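PDB 5IKY: oxalate biosynthetic component 1 from Burkholderia thailandensis, which probably makes oxalate in quorum-sensing-dependent oxalogenesis, acting as a bifunctional enzyme that joins a serine hydrolase activity with a lyase activity. Local coordinates for residues G140-E145 with S199-I204; G220-H225 with V516-L521; A408-L413 with G454-L459; E477-V482 with G498-W503. One frame throughout, in Å; residues are numbered along the deposited sequence.

Three of the four contacts are built on a parallel beta/alpha barrel of the TIM type, and contact 1 probably joins that barrel to the small N-terminal domain. Along the chain contact 1 closes first; contact 2 then spans a long loop, from strand 223-226 to helix 518-524, within which contacts 3 and 4 follow one another. Contact 4 is the hub. Its centre lies about 11 Å from that of contact 1 and about 16 Å from those of contacts 2 and 3, and it touches all three: Leu-480 packs on Ser-199, Val-501 on Ala-221, and Trp-503 on Gln-457. Contact 4 also carries Glu-477, a magnesium ligand, so the metal-binding loop runs directly into the segment that packs on helix 497-510.

Contact 1. Residues G140-E145 with S199-I204; sequences GWTATE and SPYLPI
Tyr-201 points the hydroxyl edge of its ring at the 140-145 segment, where a water lies in the ring plane and CG2 of Thr-142 stands 3.9 Å from OH. The two side chains run nearly perpendicular to each other; Thr-142 holds CG2 opposite its carbonyl carbon (chi1 57° to OG1), which sends that methyl to the phenol. The indole of Trp-141 takes no part across the contact: it meets the ring of Trp-151 with planes at about 55°, and NE1 is hydrogen-bonded to OG1 of Thr-158. What Trp-141 offers here is its carbonyl oxygen. The water accepts from Tyr-201 OH at 2.5 Å and donates to Trp-141 O at 2.4 Å; both lengths are short, so its exact position is somewhat doubtful. Tyrosine suits the place because its long flat ring carries a hydroxyl as far as the other segment.

The contact probably joins the N-terminal domain to the barrel part. Strand 142-143 is an outermost strand of a three-stranded antiparallel sheet, while 199-204 leads from strand 198-199 to helix 206-218. Gly-140 ends helix 126-138 in a Schellman motif, its positive phi (109°) being one that glycine adopts easily, and its N lies 4.4 Å from CG of Pro-200. Proline fits the second position of the type I turn Ser-199 to Leu-202. Within that turn Ser-199 OG accepts from Tyr-201 N at 3.1 Å, an ST turn at the root of the tyrosine.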
loop_
_atom_site.group_PDB
_atom_site.type_symbol
_atom_site.label_atom_id
_atom_site.label_comp_id
_atom_site.label_asym_id
_atom_site.label_seq_id
_atom_site.Cartn_x
_atom_site.Cartn_y
_atom_site.Cartn_z
ATOM N N GLY A 140 20.093 -12.222 -15.680
ATOM C CA GLY A 140 20.193 -11.566 -14.389
ATOM C C GLY A 140 20.979 -10.266 -14.376
ATOM O O GLY A 140 21.106 -9.631 -13.327
ATOM N N TRP A 141 21.520 -9.870 -15.526
ATOM C CA TRP A 141 22.144 -8.556 -15.648
ATOM C C TRP A 141 21.068 -7.490 -15.500
ATOM O O TRP A 141 19.907 -7.727 -15.826
ATOM C CB TRP A 141 22.860 -8.394 -16.991
ATOM C CG TRP A 141 24.090 -9.239 -17.163
ATOM C CD1 TRP A 141 24.156 -10.603 -17.173
ATOM C CD2 TRP A 141 25.428 -8.773 -17.383
ATOM N NE1 TRP A 141 25.452 -11.013 -17.370
ATOM C CE2 TRP A 141 26.253 -9.909 -17.502
ATOM C CE3 TRP A 141 26.010 -7.504 -17.482
ATOM C CZ2 TRP A 141 27.628 -9.815 -17.717
ATOM C CZ3 TRP A 141 27.375 -7.413 -17.695
ATOM C CH2 TRP A 141 28.168 -8.562 -17.810
ATOM N N THR A 142 21.445 -6.317 -15.008
ATOM C CA THR A 142 20.478 -5.238 -14.846
ATOM C C THR A 142 20.908 -3.975 -15.581
ATOM O O THR A 142 22.083 -3.796 -15.903
ATOM C CB THR A 142 20.252 -4.898 -13.361
ATOM O OG1 THR A 142 21.501 -4.547 -12.751
ATOM C CG2 THR A 142 19.640 -6.085 -12.632
ATOM N N ALA A 143 19.939 -3.105 -15.842
ATOM C CA ALA A 143 20.202 -1.834 -16.500
ATOM C C ALA A 143 20.439 -0.740 -15.467
ATOM O O ALA A 143 19.684 -0.609 -14.504
ATOM C CB ALA A 143 19.048 -1.461 -17.417
ATOM N N THR A 144 21.494 0.041 -15.668
ATOM C CA THR A 144 21.784 1.161 -14.784
ATOM C C THR A 144 20.953 2.369 -15.198
ATOM O O THR A 144 20.333 2.365 -16.262
ATOM C CB THR A 144 23.278 1.529 -14.803
ATOM O OG1 THR A 144 23.619 2.085 -16.078
ATOM C CG2 THR A 144 24.134 0.297 -14.544
ATOM N N GLU A 145 20.936 3.399 -14.355
ATOM C CA GLU A 145 20.243 4.640 -14.684
ATOM C C GLU A 145 20.863 5.251 -15.934
ATOM O O GLU A 145 20.180 5.878 -16.744
ATOM C CB GLU A 145 20.307 5.626 -13.517
ATOM N N SER A 199 12.376 -16.328 -17.205
ATOM C CA SER A 199 12.764 -15.095 -16.539
ATOM C C SER A 199 13.224 -15.369 -15.115
ATOM O O SER A 199 12.666 -16.230 -14.434
ATOM C CB SER A 199 11.604 -14.098 -16.527
ATOM O OG SER A 199 11.917 -12.966 -15.730
ATOM N N PRO A 200 14.247 -14.635 -14.661
ATOM C CA PRO A 200 14.734 -14.742 -13.284
ATOM C C PRO A 200 13.803 -14.060 -12.282
ATOM O O PRO A 200 14.072 -14.080 -11.082
ATOM C CB PRO A 200 16.085 -14.030 -13.340
ATOM C CG PRO A 200 15.941 -13.047 -14.443
ATOM C CD PRO A 200 15.061 -13.705 -15.463
ATOM N N TYR A 201 12.720 -13.465 -12.772
ATOM C CA TYR A 201 11.838 -12.686 -11.913
ATOM C C TYR A 201 10.459 -13.321 -11.765
ATOM O O TYR A 201 9.604 -12.800 -11.049
ATOM C CB TYR A 201 11.705 -11.261 -12.454
ATOM C CG TYR A 201 13.039 -10.572 -12.635
ATOM C CD1 TYR A 201 13.767 -10.133 -11.535
ATOM C CD2 TYR A 201 13.575 -10.366 -13.900
ATOM C CE1 TYR A 201 14.988 -9.507 -11.690
ATOM C CE2 TYR A 201 14.799 -9.739 -14.064
ATOM C CZ TYR A 201 15.499 -9.312 -12.955
ATOM O OH TYR A 201 16.714 -8.688 -13.108
ATOM N N LEU A 202 10.247 -14.447 -12.436
ATOM C CA LEU A 202 8.964 -15.132 -12.350
ATOM C C LEU A 202 8.821 -15.870 -11.025
ATOM O O LEU A 202 9.631 -16.737 -10.699
ATOM C CB LEU A 202 8.785 -16.113 -13.506
ATOM C CG LEU A 202 7.357 -16.655 -13.573
ATOM C CD1 LEU A 202 6.410 -15.585 -14.098
ATOM C CD2 LEU A 202 7.288 -17.903 -14.418
ATOM N N PRO A 203 7.780 -15.526 -10.259
ATOM C CA PRO A 203 7.506 -16.148 -8.961
ATOM C C PRO A 203 6.716 -17.449 -9.102
ATOM O O PRO A 203 5.639 -17.446 -9.697
ATOM C CB PRO A 203 6.687 -15.079 -8.239
ATOM C CG PRO A 203 5.944 -14.381 -9.342
ATOM C CD PRO A 203 6.810 -14.462 -10.582
ATOM N N ILE A 204 7.241 -18.546 -8.566
ATOM C CA ILE A 204 6.536 -19.826 -8.636
ATOM C C ILE A 204 6.337 -20.449 -7.255
ATOM O O ILE A 204 5.746 -21.521 -7.130
ATOM C CB ILE A 204 7.275 -20.833 -9.542
ATOM C CG1 ILE A 204 8.676 -21.121 -8.998
ATOM C CG2 ILE A 204 7.343 -20.311 -10.969
ATOM C CD1 ILE A 204 9.493 -22.052 -9.876
HETATM O O HOH W 1 17.670 -8.473 -15.375
#

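Contact 2. Residues G220-H225 with V516-L521; sequences GAAVVH and VDAETL
Ala-222 is the bump of this contact. Its CB pushes into a shallow hollow where the chain enters helix 518-524, and is met there by Val-516 O at 3.3 Å. Alanine suits so close an approach, 4.1 Å between CA of Ala-222 and CA of Ala-518. The fit is reciprocal: CB of Ala-518 rests on the carbonyl oxygen of Ala-222. Leu-521 walls the hollow on another side, its CD2 3.9 Å from Ala-222 CB. With CG anti to the backbone N (chi1 -171°), it extends toward the strand and lays the same CD2 against Val-223 CG2, crossing the valine at about a right angle.

The helix packs at the start of barrel strand 223-226, and Leu-521 also reaches Tyr-6 and Ile-275 of the two flanking strands. Gly-220, with phi of 127°, closes helix 206-218 in a Schellman motif just before this strand. At the head of helix 518-524, Asp-517 occupies the N-cap position, where a short side chain bearing an acceptor is well suited; its OD1 accepts from Thr-520 OG1 at 2.6 Å on the syn side, somewhat out of the carboxylate plane. A water donates to Ala-221 O and accepts weakly from Ala-518 N, 3.4 Å away.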
loop_
_atom_site.group_PDB
_atom_site.type_symbol
_atom_site.label_atom_id
_atom_site.label_comp_id
_atom_site.label_asym_id
_atom_site.label_seq_id
_atom_site.Cartn_x
_atom_site.Cartn_y
_atom_site.Cartn_z
ATOM N N GLY A 220 -0.103 0.458 -8.429
ATOM C CA GLY A 220 -1.384 0.931 -8.918
ATOM C C GLY A 220 -2.390 -0.117 -9.358
ATOM O O GLY A 220 -3.516 0.227 -9.703
ATOM N N ALA A 221 -2.000 -1.387 -9.353
ATOM C CA ALA A 221 -2.922 -2.451 -9.740
ATOM C C ALA A 221 -4.066 -2.564 -8.740
ATOM O O ALA A 221 -3.858 -2.435 -7.533
ATOM C CB ALA A 221 -2.190 -3.783 -9.858
ATOM N N ALA A 222 -5.270 -2.806 -9.248
ATOM C CA ALA A 222 -6.443 -2.964 -8.398
ATOM C C ALA A 222 -6.823 -4.432 -8.256
ATOM O O ALA A 222 -7.407 -4.838 -7.253
ATOM C CB ALA A 222 -7.613 -2.168 -8.955
ATOM N N VAL A 223 -6.497 -5.225 -9.273
ATOM C CA VAL A 223 -6.829 -6.646 -9.272
ATOM C C VAL A 223 -5.575 -7.499 -9.460
ATOM O O VAL A 223 -4.686 -7.152 -10.224
ATOM C CB VAL A 223 -7.839 -6.992 -10.377
ATOM C CG1 VAL A 223 -8.284 -8.441 -10.263
ATOM C CG2 VAL A 223 -9.043 -6.063 -10.303
ATOM N N VAL A 224 -5.503 -8.629 -8.773
ATOM C CA VAL A 224 -4.376 -9.533 -8.953
ATOM C C VAL A 224 -4.861 -10.875 -9.499
ATOM O O VAL A 224 -5.584 -11.575 -8.870
ATOM C CB VAL A 224 -3.613 -9.730 -7.656
ATOM C CG1 VAL A 224 -2.386 -10.575 -7.876
ATOM C CG2 VAL A 224 -3.212 -8.403 -7.057
ATOM N N HIS A 225 -4.410 -11.230 -10.693
ATOM C CA HIS A 225 -4.709 -12.541 -11.269
ATOM C C HIS A 225 -3.727 -13.582 -10.735
ATOM O O HIS A 225 -2.542 -13.451 -11.040
ATOM C CB HIS A 225 -4.569 -12.607 -12.783
ATOM C CG HIS A 225 -5.367 -13.702 -13.381
ATOM N ND1 HIS A 225 -5.453 -14.967 -12.808
ATOM C CD2 HIS A 225 -5.836 -13.807 -14.630
ATOM C CE1 HIS A 225 -6.160 -15.735 -13.632
ATOM N NE2 HIS A 225 -6.387 -15.062 -14.739
ATOM N N VAL A 516 -7.913 3.352 -11.366
ATOM C CA VAL A 516 -8.818 3.075 -10.258
ATOM C C VAL A 516 -8.173 2.136 -9.243
ATOM O O VAL A 516 -7.711 1.050 -9.595
ATOM C CB VAL A 516 -10.138 2.452 -10.756
ATOM C CG1 VAL A 516 -11.089 2.220 -9.594
ATOM C CG2 VAL A 516 -10.780 3.344 -11.806
ATOM N N ASP A 517 -8.136 2.559 -7.984
ATOM C CA ASP A 517 -7.599 1.719 -6.920
ATOM C C ASP A 517 -8.598 0.631 -6.539
ATOM O O ASP A 517 -9.772 0.694 -6.911
ATOM C CB ASP A 517 -7.233 2.556 -5.691
ATOM C CG ASP A 517 -8.428 3.275 -5.096
ATOM O OD1 ASP A 517 -9.155 3.952 -5.851
ATOM O OD2 ASP A 517 -8.643 3.155 -3.872
ATOM N N ALA A 518 -8.121 -0.356 -5.787
ATOM C CA ALA A 518 -8.927 -1.513 -5.413
ATOM C C ALA A 518 -10.199 -1.132 -4.654
ATOM O O ALA A 518 -11.280 -1.621 -4.974
ATOM C CB ALA A 518 -8.090 -2.484 -4.588
ATOM N N GLU A 519 -10.068 -0.258 -3.660
ATOM C CA GLU A 519 -11.202 0.151 -2.832
ATOM C C GLU A 519 -12.322 0.768 -3.661
ATOM O O GLU A 519 -13.493 0.438 -3.479
ATOM C CB GLU A 519 -10.751 1.142 -1.760
ATOM C CG GLU A 519 -10.493 0.516 -0.402
ATOM C CD GLU A 519 -9.909 1.504 0.587
ATOM O OE1 GLU A 519 -8.920 1.151 1.268
ATOM O OE2 GLU A 519 -10.437 2.633 0.680
ATOM N N THR A 520 -11.955 1.667 -4.568
ATOM C CA THR A 520 -12.927 2.309 -5.443
ATOM C C THR A 520 -13.578 1.288 -6.372
ATOM O O THR A 520 -14.786 1.335 -6.615
ATOM C CB THR A 520 -12.273 3.425 -6.279
ATOM O OG1 THR A 520 -11.639 4.367 -5.406
ATOM C CG2 THR A 520 -13.304 4.140 -7.141
ATOM N N LEU A 521 -12.775 0.358 -6.877
ATOM C CA LEU A 521 -13.261 -0.633 -7.829
ATOM C C LEU A 521 -14.245 -1.595 -7.175
ATOM O O LEU A 521 -15.226 -2.006 -7.799
ATOM C CB LEU A 521 -12.094 -1.407 -8.448
ATOM C CG LEU A 521 -12.470 -2.331 -9.609
ATOM C CD1 LEU A 521 -13.243 -1.564 -10.670
ATOM C CD2 LEU A 521 -11.233 -2.961 -10.215
HETATM O O HOH W 2 -4.767 -0.635 -5.531
#

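Contact 3. Residues A408-L413 with G454-L459; sequences AIAKLL and GPFQAL
Ile-409 sets CG2 at the edge of the Phe-456 ring, in its plane, 3.6 Å from CE1. This is the first of the contacts between aliphatic groups and the ring; in another, CB of Ala-410 approaches CZ obliquely at 3.9 Å. Alanine suits this position because its single methyl accepts the far end of the ring close to the helix. CD1 of Leu-413 comes in obliquely nearer the root of the ring, 3.8 Å from CD1 of Phe-456, and the phenylalanine reaches the helix with CG beside its own backbone N (chi1 -58°).

These pairs dock helix 403-415 on the loop that follows barrel strand 446-451 and leads to helix 460-466. Within this loop Gly-454 has a positive phi, which glycine takes up easily, and a short 3-10 turn follows at Pro-455 and Phe-456.

Purely aliphatic contacts form a second group. Leu-413 and Leu-459 meet tip to tip, CD2 to CD2 at 3.7 Å, and Ile-409 adds CG2 to CD1 of Leu-459 at 3.6 Å. One branch of Ile-409 thus serves both ring and leucine. Leu-459 also leans on His-421 and Ala-424 of helix 418-442.

Apolar carbon against backbone is the third kind: CD1 of Leu-413 lies 3.7 Å from Pro-455 O and equally close to Phe-456 CA. No hydrogen bond crosses between the segments; within the loop, Leu-459 N donates to Phe-456 O.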
loop_
_atom_site.group_PDB
_atom_site.type_symbol
_atom_site.label_atom_id
_atom_site.label_comp_id
_atom_site.label_asym_id
_atom_site.label_seq_id
_atom_site.Cartn_x
_atom_site.Cartn_y
_atom_site.Cartn_z
ATOM N N ALA A 408 0.265 -9.663 -39.601
ATOM C CA ALA A 408 0.409 -8.346 -40.209
ATOM C C ALA A 408 0.791 -7.312 -39.154
ATOM O O ALA A 408 1.782 -6.599 -39.307
ATOM C CB ALA A 408 -0.876 -7.941 -40.914
ATOM N N ILE A 409 0.002 -7.249 -38.084
ATOM C CA ILE A 409 0.239 -6.322 -36.979
ATOM C C ILE A 409 1.643 -6.462 -36.387
ATOM O O ILE A 409 2.308 -5.464 -36.097
ATOM C CB ILE A 409 -0.805 -6.523 -35.856
ATOM C CG1 ILE A 409 -2.181 -6.037 -36.315
ATOM C CG2 ILE A 409 -0.388 -5.797 -34.588
ATOM C CD1 ILE A 409 -3.283 -6.264 -35.298
ATOM N N ALA A 410 2.092 -7.703 -36.225
ATOM C CA ALA A 410 3.412 -7.982 -35.670
ATOM C C ALA A 410 4.522 -7.363 -36.516
ATOM O O ALA A 410 5.559 -6.957 -35.991
ATOM C CB ALA A 410 3.625 -9.484 -35.536
ATOM N N LYS A 411 4.299 -7.289 -37.825
ATOM C CA LYS A 411 5.293 -6.718 -38.727
ATOM C C LYS A 411 5.377 -5.200 -38.610
ATOM O O LYS A 411 6.466 -4.628 -38.654
ATOM C CB LYS A 411 4.991 -7.104 -40.175
ATOM C CG LYS A 411 5.729 -8.340 -40.658
ATOM C CD LYS A 411 5.876 -8.327 -42.174
ATOM C CE LYS A 411 6.101 -6.913 -42.699
ATOM N NZ LYS A 411 6.726 -6.905 -44.052
ATOM N N LEU A 412 4.227 -4.549 -38.466
ATOM C CA LEU A 412 4.196 -3.097 -38.328
ATOM C C LEU A 412 4.850 -2.664 -37.021
ATOM O O LEU A 412 5.445 -1.588 -36.940
ATOM C CB LEU A 412 2.762 -2.573 -38.402
ATOM C CG LEU A 412 2.056 -2.715 -39.753
ATOM C CD1 LEU A 412 0.837 -3.617 -39.643
ATOM C CD2 LEU A 412 1.674 -1.354 -40.310
ATOM N N LEU A 413 4.741 -3.508 -36.002
ATOM C CA LEU A 413 5.381 -3.242 -34.721
ATOM C C LEU A 413 6.899 -3.244 -34.870
ATOM O O LEU A 413 7.596 -2.455 -34.232
ATOM C CB LEU A 413 4.948 -4.272 -33.677
ATOM C CG LEU A 413 3.476 -4.221 -33.268
ATOM C CD1 LEU A 413 3.157 -5.301 -32.246
ATOM C CD2 LEU A 413 3.132 -2.846 -32.723
ATOM N N GLY A 454 3.287 -10.343 -25.102
ATOM C CA GLY A 454 4.591 -9.953 -25.616
ATOM C C GLY A 454 4.699 -8.603 -26.305
ATOM O O GLY A 454 4.465 -7.564 -25.688
ATOM N N PRO A 455 5.062 -8.617 -27.597
ATOM C CA PRO A 455 5.351 -7.427 -28.411
ATOM C C PRO A 455 4.156 -6.497 -28.608
ATOM O O PRO A 455 4.338 -5.285 -28.730
ATOM C CB PRO A 455 5.784 -8.022 -29.759
ATOM C CG PRO A 455 6.188 -9.425 -29.454
ATOM C CD PRO A 455 5.272 -9.860 -28.355
ATOM N N PHE A 456 2.952 -7.059 -28.638
ATOM C CA PHE A 456 1.748 -6.286 -28.928
ATOM C C PHE A 456 1.379 -5.312 -27.806
ATOM O O PHE A 456 0.464 -4.503 -27.960
ATOM C CB PHE A 456 0.572 -7.229 -29.201
ATOM C CG PHE A 456 0.810 -8.181 -30.338
ATOM C CD1 PHE A 456 0.447 -7.842 -31.632
ATOM C CD2 PHE A 456 1.407 -9.412 -30.117
ATOM C CE1 PHE A 456 0.670 -8.714 -32.681
ATOM C CE2 PHE A 456 1.634 -10.288 -31.163
ATOM C CZ PHE A 456 1.266 -9.937 -32.446
ATOM N N GLN A 457 2.091 -5.387 -26.683
ATOM C CA GLN A 457 1.795 -4.537 -25.529
ATOM C C GLN A 457 2.023 -3.058 -25.824
ATOM O O GLN A 457 1.609 -2.194 -25.052
ATOM C CB GLN A 457 2.626 -4.965 -24.315
ATOM C CG GLN A 457 2.040 -6.156 -23.576
ATOM C CD GLN A 457 2.613 -6.340 -22.189
ATOM O OE1 GLN A 457 3.611 -5.718 -21.828
ATOM N NE2 GLN A 457 1.979 -7.201 -21.400
ATOM N N ALA A 458 2.673 -2.772 -26.946
ATOM C CA ALA A 458 2.818 -1.402 -27.409
ATOM C C ALA A 458 1.475 -0.860 -27.896
ATOM O O ALA A 458 1.301 0.347 -28.045
ATOM C CB ALA A 458 3.858 -1.321 -28.514
ATOM N N LEU A 459 0.529 -1.765 -28.136
ATOM C CA LEU A 459 -0.800 -1.392 -28.615
ATOM C C LEU A 459 -1.815 -1.340 -27.482
ATOM O O LEU A 459 -2.952 -0.911 -27.674
ATOM C CB LEU A 459 -1.283 -2.381 -29.675
ATOM C CG LEU A 459 -0.347 -2.684 -30.841
ATOM C CD1 LEU A 459 -0.975 -3.735 -31.734
ATOM C CD2 LEU A 459 -0.048 -1.417 -31.623
#

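Contact 4. Residues E477-V482 with G498-W503; sequences EDALNV and GDQVRW. With MG (magnesium ion), chain B.
Gln-500 joins helix 497-510 to the beta-hairpin of strands 481-483 and 491-493 and to the loop leading into it from barrel strand 471-474. Here the contact is tight: the single nitrogen NE2 donates twice, to Ala-479 O at 2.8 Å and to Asn-481 O at 2.9 Å. Both bonds are nearly straight (169° and 166°) and both oxygens lie close to the amide plane, which should fix the rotation of that group, although NE2 stands above each carbonyl plane. Glutamine suits the place, since its extended chain carries a donor with two hydrogens to two backbone oxygens.

Val-482 fills the neighbouring part, its two methyls meeting residues one turn apart on the helix. CG1 lies 3.7 Å from OD2 of Asp-499, an oxygen in a salt bridge with Arg-492 and a hydrogen bond from the backbone N of Cys-495. CG2, anti to the valine's backbone N, packs 3.8 Å from CB of Trp-503.

Before Ala-479 the segments part company: neither Asp-478 nor Glu-477 touches the helix. The extended chain of Glu-477 leads instead to a magnesium ion that also holds a water and is bound by His-227. OE2 alone of its oxygens binds the metal, at 2.4 Å, while OE1 stays 3.5 Å from the magnesium.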
loop_
_atom_site.group_PDB
_atom_site.type_symbol
_atom_site.label_atom_id
_atom_site.label_comp_id
_atom_site.label_asym_id
_atom_site.label_seq_id
_atom_site.Cartn_x
_atom_site.Cartn_y
_atom_site.Cartn_z
ATOM N N GLU A 477 2.770 -13.065 -16.832
ATOM C CA GLU A 477 1.948 -14.063 -17.508
ATOM C C GLU A 477 1.833 -13.775 -19.000
ATOM O O GLU A 477 1.841 -14.692 -19.823
ATOM C CB GLU A 477 0.553 -14.122 -16.884
ATOM C CG GLU A 477 -0.444 -14.954 -17.681
ATOM C CD GLU A 477 -1.689 -15.297 -16.885
ATOM O OE1 GLU A 477 -1.775 -14.892 -15.707
ATOM O OE2 GLU A 477 -2.577 -15.980 -17.438
ATOM N N ASP A 478 1.739 -12.495 -19.342
ATOM C CA ASP A 478 1.523 -12.086 -20.726
ATOM C C ASP A 478 2.828 -11.747 -21.437
ATOM O O ASP A 478 3.053 -12.168 -22.572
ATOM C CB ASP A 478 0.574 -10.885 -20.780
ATOM C CG ASP A 478 -0.758 -11.159 -20.102
ATOM O OD1 ASP A 478 -1.152 -12.342 -20.007
ATOM O OD2 ASP A 478 -1.414 -10.188 -19.669
ATOM N N ALA A 479 3.685 -10.982 -20.768
ATOM C CA ALA A 479 4.944 -10.545 -21.362
ATOM C C ALA A 479 6.059 -10.515 -20.327
ATOM O O ALA A 479 5.827 -10.185 -19.165
ATOM C CB ALA A 479 4.779 -9.175 -22.001
ATOM N N LEU A 480 7.270 -10.850 -20.757
ATOM C CA LEU A 480 8.412 -10.905 -19.852
ATOM C C LEU A 480 9.299 -9.671 -19.963
ATOM O O LEU A 480 10.230 -9.496 -19.179
ATOM C CB LEU A 480 9.243 -12.159 -20.119
ATOM C CG LEU A 480 8.542 -13.502 -19.910
ATOM C CD1 LEU A 480 9.527 -14.647 -20.113
ATOM C CD2 LEU A 480 7.899 -13.567 -18.530
ATOM N N ASN A 481 9.009 -8.818 -20.940
ATOM C CA ASN A 481 9.794 -7.607 -21.142
ATOM C C ASN A 481 9.033 -6.353 -20.734
ATOM O O ASN A 481 7.828 -6.396 -20.484
ATOM C CB ASN A 481 10.230 -7.487 -22.604
ATOM C CG ASN A 481 10.980 -8.707 -23.092
ATOM O OD1 ASN A 481 11.663 -9.383 -22.320
ATOM N ND2 ASN A 481 10.860 -8.994 -24.383
ATOM N N VAL A 482 9.749 -5.236 -20.670
ATOM C CA VAL A 482 9.144 -3.940 -20.392
ATOM C C VAL A 482 9.878 -2.867 -21.195
ATOM O O VAL A 482 11.093 -2.943 -21.389
ATOM C CB VAL A 482 9.174 -3.603 -18.879
ATOM C CG1 VAL A 482 10.607 -3.523 -18.363
ATOM C CG2 VAL A 482 8.421 -2.309 -18.595
ATOM N N GLY A 498 5.237 -5.590 -11.127
ATOM C CA GLY A 498 5.207 -4.223 -10.643
ATOM C C GLY A 498 5.953 -3.278 -11.565
ATOM O O GLY A 498 5.587 -2.112 -11.710
ATOM N N ASP A 499 7.006 -3.792 -12.191
ATOM C CA ASP A 499 7.766 -3.037 -13.176
ATOM C C ASP A 499 6.861 -2.634 -14.341
ATOM O O ASP A 499 6.878 -1.488 -14.789
ATOM C CB ASP A 499 8.948 -3.866 -13.682
ATOM C CG ASP A 499 10.047 -3.016 -14.287
ATOM O OD1 ASP A 499 9.858 -1.788 -14.418
ATOM O OD2 ASP A 499 11.097 -3.588 -14.649
ATOM N N GLN A 500 6.061 -3.587 -14.812
ATOM C CA GLN A 500 5.176 -3.363 -15.949
ATOM C C GLN A 500 3.959 -2.516 -15.584
ATOM O O GLN A 500 3.473 -1.735 -16.403
ATOM C CB GLN A 500 4.727 -4.702 -16.533
ATOM C CG GLN A 500 5.836 -5.460 -17.243
ATOM C CD GLN A 500 5.505 -6.924 -17.431
ATOM O OE1 GLN A 500 4.718 -7.491 -16.675
ATOM N NE2 GLN A 500 6.105 -7.546 -18.441
ATOM N N VAL A 501 3.464 -2.672 -14.359
ATOM C CA VAL A 501 2.361 -1.848 -13.877
ATOM C C VAL A 501 2.807 -0.392 -13.790
ATOM O O VAL A 501 2.053 0.523 -14.124
ATOM C CB VAL A 501 1.852 -2.321 -12.501
ATOM C CG1 VAL A 501 0.799 -1.368 -11.965
ATOM C CG2 VAL A 501 1.286 -3.727 -12.603
ATOM N N ARG A 502 4.045 -0.190 -13.354
ATOM C CA ARG A 502 4.621 1.145 -13.272
ATOM C C ARG A 502 4.692 1.783 -14.653
ATOM O O ARG A 502 4.337 2.949 -14.832
ATOM C CB ARG A 502 6.013 1.096 -12.643
ATOM C CG ARG A 502 6.669 2.457 -12.499
ATOM C CD ARG A 502 8.058 2.341 -11.896
ATOM N NE ARG A 502 8.644 3.653 -11.640
ATOM C CZ ARG A 502 8.454 4.347 -10.521
ATOM N NH1 ARG A 502 7.692 3.854 -9.555
ATOM N NH2 ARG A 502 9.025 5.534 -10.370
ATOM N N TRP A 503 5.151 1.006 -15.627
ATOM C CA TRP A 503 5.225 1.468 -17.005
ATOM C C TRP A 503 3.841 1.840 -17.536
ATOM O O TRP A 503 3.671 2.886 -18.161
ATOM C CB TRP A 503 5.862 0.397 -17.893
ATOM C CG TRP A 503 5.659 0.638 -19.356
ATOM C CD1 TRP A 503 6.419 1.427 -20.171
ATOM C CD2 TRP A 503 4.621 0.093 -20.179
ATOM N NE1 TRP A 503 5.921 1.404 -21.451
ATOM C CE2 TRP A 503 4.816 0.594 -21.482
ATOM C CE3 TRP A 503 3.547 -0.770 -19.941
ATOM C CZ2 TRP A 503 3.977 0.258 -22.544
ATOM C CZ3 TRP A 503 2.714 -1.102 -20.996
ATOM C CH2 TRP A 503 2.934 -0.589 -22.281
HETATM MG MG MG B . -4.569 -16.825 -16.470
HETATM O O HOH W 3 -6.665 -18.329 -16.426
#